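Local coordinates for protein 2-hydroxyisobutanoyl-CoA mutase large subunit (Aquincola tertiaricarbonis, PDB 4R3U) that pairs with a small cobalamin-binding subunit to interconvert 2-hydroxyisobutyryl-CoA and (S)-3-hydroxybutyryl-CoA, at residues 189-194 with 242-247. Numbering follows the deposited sequence.
Sequences MYVALG and KNLKRY. With 3KK (S-{(3R,5R,9R)-1-[(2R,3S,4R,5R)-5-(6-amino-9H-purin-9-yl)-4-hydroxy-3-(phosphonooxy)tetrahydrofuran-2-yl]-3,5,9-trihydroxy-8,8-dimethyl-3,5-dioxido-10,14-dioxo-2,4,6-trioxa-11,15-diaza-3lambda~5~,5lambda~5~-diphosphaheptadecan-17-yl} 2-hydroxy-2-methylpropanethioate), chain F.
V191, in the middle of helix 183-196, lies opposite L244 as the nearest CA pair, 9.0 Å apart, just where the chain leaves helix 226-243 and enters a type I beta turn from L244 to Y247. No hydrogen bond crosses between the segments; the contact is made by side chains. CG2 of V191 approaches both methyls of L244, 4.0 Å from CD1 and 4.0 Å from CD2, and Y239 packs on both residues. At the other end of the turn, Y247 brings CE1 to CE2 of Y190 at 3.9 Å. The two rings meet obliquely, their planes at 49°, and each swings out with CG anti to the backbone N (chi1 -162° in Y190). F177 meets the Y190 ring roughly perpendicularly. In the TIM barrel of this mutase the contact joins helix 183-196 to the turn that carries the chain from helix 226-243 into strand 247-248. The same turn carries R246, a residue that binds the acyl-CoA. Its side chain, bent at chi3, turns the guanidinium edge to the 3'-phosphate on the ribose of 3KK: NE and NH2 both reach O7A at 2.8 Å through bent bonds, and NE makes a longer but straighter one to O9A. With an alanine here, the 3'-phosphate would probably lose these N-H donors and part of the positive charge beside it. NH1 bonds weakly to the carbonyl of K203.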
loop_
_atom_site.group_PDB
_atom_site.type_symbol
_atom_site.label_atom_id
_atom_site.label_comp_id
_atom_site.label_asym_id
_atom_site.label_seq_id
_atom_site.Cartn_x
_atom_site.Cartn_y
_atom_site.Cartn_z
ATOM N N MET A 189 -30.224 -24.435 7.006
ATOM C CA MET A 189 -29.910 -24.196 8.418
ATOM C C MET A 189 -30.040 -22.739 8.769
ATOM O O MET A 189 -30.547 -22.422 9.858
ATOM C CB MET A 189 -28.502 -24.680 8.771
ATOM C CG MET A 189 -28.394 -26.166 8.954
ATOM S SD MET A 189 -26.692 -26.669 9.279
ATOM C CE MET A 189 -26.867 -28.452 9.208
ATOM N N TYR A 190 -29.591 -21.849 7.848
ATOM C CA TYR A 190 -29.675 -20.413 8.039
ATOM C C TYR A 190 -31.135 -19.965 8.127
ATOM O O TYR A 190 -31.492 -19.205 9.042
ATOM C CB TYR A 190 -28.916 -19.666 6.930
ATOM C CG TYR A 190 -28.596 -18.224 7.274
ATOM C CD1 TYR A 190 -27.571 -17.906 8.170
ATOM C CD2 TYR A 190 -29.282 -17.175 6.671
ATOM C CE1 TYR A 190 -27.248 -16.575 8.463
ATOM C CE2 TYR A 190 -28.976 -15.840 6.964
ATOM C CZ TYR A 190 -27.957 -15.543 7.859
ATOM O OH TYR A 190 -27.653 -14.224 8.129
ATOM N N VAL A 191 -31.980 -20.480 7.190
ATOM C CA VAL A 191 -33.411 -20.195 7.116
ATOM C C VAL A 191 -34.103 -20.695 8.380
ATOM O O VAL A 191 -34.826 -19.925 9.016
ATOM C CB VAL A 191 -34.057 -20.706 5.793
ATOM C CG1 VAL A 191 -35.591 -20.626 5.830
ATOM C CG2 VAL A 191 -33.513 -19.932 4.600
ATOM N N ALA A 192 -33.838 -21.959 8.774
ATOM C CA ALA A 192 -34.357 -22.578 9.994
ATOM C C ALA A 192 -33.982 -21.749 11.230
ATOM O O ALA A 192 -34.844 -21.537 12.085
ATOM C CB ALA A 192 -33.816 -23.993 10.129
ATOM N N LEU A 193 -32.729 -21.234 11.300
ATOM C CA LEU A 193 -32.242 -20.383 12.400
ATOM C C LEU A 193 -33.006 -19.035 12.464
ATOM O O LEU A 193 -33.426 -18.625 13.543
ATOM C CB LEU A 193 -30.710 -20.159 12.301
ATOM C CG LEU A 193 -30.053 -19.257 13.373
ATOM C CD1 LEU A 193 -30.154 -19.849 14.769
ATOM C CD2 LEU A 193 -28.612 -19.013 13.065
ATOM N N GLY A 194 -33.176 -18.395 11.308
ATOM C CA GLY A 194 -33.890 -17.135 11.152
ATOM C C GLY A 194 -35.322 -17.239 11.602
ATOM O O GLY A 194 -35.811 -16.346 12.296
ATOM N N LYS A 242 -37.744 -16.437 -4.663
ATOM C CA LYS A 242 -39.128 -16.454 -4.206
ATOM C C LYS A 242 -39.303 -16.313 -2.677
ATOM O O LYS A 242 -40.385 -15.927 -2.244
ATOM C CB LYS A 242 -39.848 -17.726 -4.732
ATOM C CG LYS A 242 -40.045 -17.790 -6.257
ATOM C CD LYS A 242 -41.449 -17.316 -6.659
ATOM C CE LYS A 242 -41.903 -17.847 -8.000
ATOM N NZ LYS A 242 -43.351 -17.590 -8.238
ATOM N N ASN A 243 -38.265 -16.611 -1.862
ATOM C CA ASN A 243 -38.379 -16.590 -0.392
ATOM C C ASN A 243 -37.431 -15.672 0.373
ATOM O O ASN A 243 -37.717 -15.349 1.532
ATOM C CB ASN A 243 -38.287 -18.013 0.167
ATOM C CG ASN A 243 -39.415 -18.909 -0.273
ATOM O OD1 ASN A 243 -40.493 -18.954 0.355
ATOM N ND2 ASN A 243 -39.190 -19.630 -1.368
ATOM N N LEU A 244 -36.297 -15.279 -0.236
ATOM C CA LEU A 244 -35.286 -14.464 0.454
ATOM C C LEU A 244 -34.854 -13.217 -0.352
ATOM O O LEU A 244 -33.772 -13.193 -0.958
ATOM C CB LEU A 244 -34.058 -15.331 0.829
ATOM C CG LEU A 244 -34.272 -16.650 1.552
ATOM C CD1 LEU A 244 -33.072 -17.535 1.382
ATOM C CD2 LEU A 244 -34.573 -16.429 3.014
ATOM N N LYS A 245 -35.701 -12.180 -0.308
ATOM C CA LYS A 245 -35.535 -10.905 -1.002
ATOM C C LYS A 245 -34.163 -10.222 -0.895
ATOM O O LYS A 245 -33.689 -9.674 -1.896
ATOM C CB LYS A 245 -36.670 -9.922 -0.645
ATOM C CG LYS A 245 -38.009 -10.283 -1.296
ATOM C CD LYS A 245 -38.993 -9.093 -1.305
ATOM C CE LYS A 245 -39.932 -9.058 -0.110
ATOM N NZ LYS A 245 -41.173 -8.285 -0.389
ATOM N N ARG A 246 -33.543 -10.228 0.304
ATOM C CA ARG A 246 -32.255 -9.562 0.524
ATOM C C ARG A 246 -31.030 -10.503 0.486
ATOM O O ARG A 246 -29.892 -10.056 0.685
ATOM C CB ARG A 246 -32.293 -8.739 1.816
ATOM C CG ARG A 246 -32.995 -7.427 1.645
ATOM C CD ARG A 246 -32.864 -6.557 2.864
ATOM N NE ARG A 246 -31.571 -5.890 2.904
ATOM C CZ ARG A 246 -30.779 -5.865 3.968
ATOM N NH1 ARG A 246 -31.160 -6.449 5.100
ATOM N NH2 ARG A 246 -29.596 -5.262 3.911
ATOM N N TYR A 247 -31.267 -11.800 0.203
ATOM C CA TYR A 247 -30.228 -12.834 0.142
ATOM C C TYR A 247 -29.595 -13.025 -1.250
ATOM O O TYR A 247 -30.297 -12.982 -2.268
ATOM C CB TYR A 247 -30.758 -14.174 0.683
ATOM C CG TYR A 247 -29.676 -15.058 1.246
ATOM C CD1 TYR A 247 -29.275 -14.941 2.571
ATOM C CD2 TYR A 247 -29.042 -16.013 0.453
ATOM C CE1 TYR A 247 -28.281 -15.760 3.101
ATOM C CE2 TYR A 247 -28.037 -16.832 0.970
ATOM C CZ TYR A 247 -27.658 -16.699 2.294
ATOM O OH TYR A 247 -26.670 -17.505 2.805
HETATM C C4 3KK F . -11.854 -20.537 0.198
HETATM C C3 3KK F . -11.753 -19.022 0.343
HETATM C C2 3KK F . -10.548 -18.495 -0.433
HETATM O O3 3KK F . -11.576 -18.739 1.720
HETATM C C1 3KK F . -13.017 -18.302 -0.145
HETATM O O1 3KK F . -13.617 -18.638 -1.169
HETATM S S1P 3KK F . -13.500 -16.967 0.898
HETATM C C2P 3KK F . -15.016 -16.351 0.113
HETATM C C3P 3KK F . -15.723 -15.388 1.032
HETATM N N4P 3KK F . -16.875 -14.851 0.321
HETATM C C5P 3KK F . -17.429 -13.678 0.641
HETATM O O5P 3KK F . -17.041 -12.951 1.562
HETATM C C6P 3KK F . -18.614 -13.312 -0.257
HETATM C C7P 3KK F . -19.317 -12.042 0.202
HETATM N N8P 3KK F . -20.379 -11.681 -0.745
HETATM C C9P 3KK F . -21.264 -10.714 -0.458
HETATM O O9P 3KK F . -21.255 -10.102 0.611
HETATM C CAP 3KK F . -22.388 -10.482 -1.510
HETATM O OAP 3KK F . -22.826 -11.716 -2.117
HETATM C CBP 3KK F . -22.166 -9.307 -2.522
HETATM C CDP 3KK F . -23.450 -9.061 -3.327
HETATM C CEP 3KK F . -21.042 -9.622 -3.516
HETATM C CCP 3KK F . -21.848 -7.987 -1.787
HETATM O O6A 3KK F . -22.862 -7.759 -0.793
HETATM P P2A 3KK F . -22.723 -6.765 0.430
HETATM O O4A 3KK F . -21.392 -6.907 1.039
HETATM O O5A 3KK F . -23.920 -6.950 1.286
HETATM O O3A 3KK F . -22.761 -5.338 -0.345
HETATM P P1A 3KK F . -24.027 -4.671 -1.151
HETATM O O1A 3KK F . -25.072 -5.669 -1.502
HETATM O O2A 3KK F . -23.462 -3.843 -2.229
HETATM O O5B 3KK F . -24.519 -3.680 0.044
HETATM C C5B 3KK F . -25.511 -4.045 1.030
HETATM C C4B 3KK F . -26.734 -3.116 0.917
HETATM O O4B 3KK F . -26.346 -1.712 0.828
HETATM C C3B 3KK F . -27.546 -3.425 -0.337
HETATM O O3B 3KK F . -28.948 -3.264 -0.014
HETATM P P3B 3KK F . -29.988 -4.498 0.067
HETATM O O8A 3KK F . -29.928 -5.057 -1.302
HETATM O O7A 3KK F . -29.424 -5.339 1.144
HETATM O O9A 3KK F . -31.251 -3.805 0.421
HETATM C C2B 3KK F . -27.092 -2.362 -1.321
HETATM O O2B 3KK F . -28.091 -2.083 -2.309
HETATM C C1B 3KK F . -26.848 -1.173 -0.414
HETATM N N9A 3KK F . -25.835 -0.227 -0.971
HETATM C C8A 3KK F . -24.541 -0.433 -1.210
HETATM N N7A 3KK F . -24.029 0.687 -1.713
HETATM C C5A 3KK F . -24.999 1.606 -1.768
HETATM C C4A 3KK F . -26.125 1.032 -1.297
HETATM N N3A 3KK F . -27.294 1.721 -1.226
HETATM C C2A 3KK F . -27.351 3.073 -1.633
HETATM N N1A 3KK F . -26.138 3.637 -2.118
HETATM C C6A 3KK F . -25.016 2.890 -2.185
HETATM N N6A 3KK F . -23.874 3.405 -2.643
#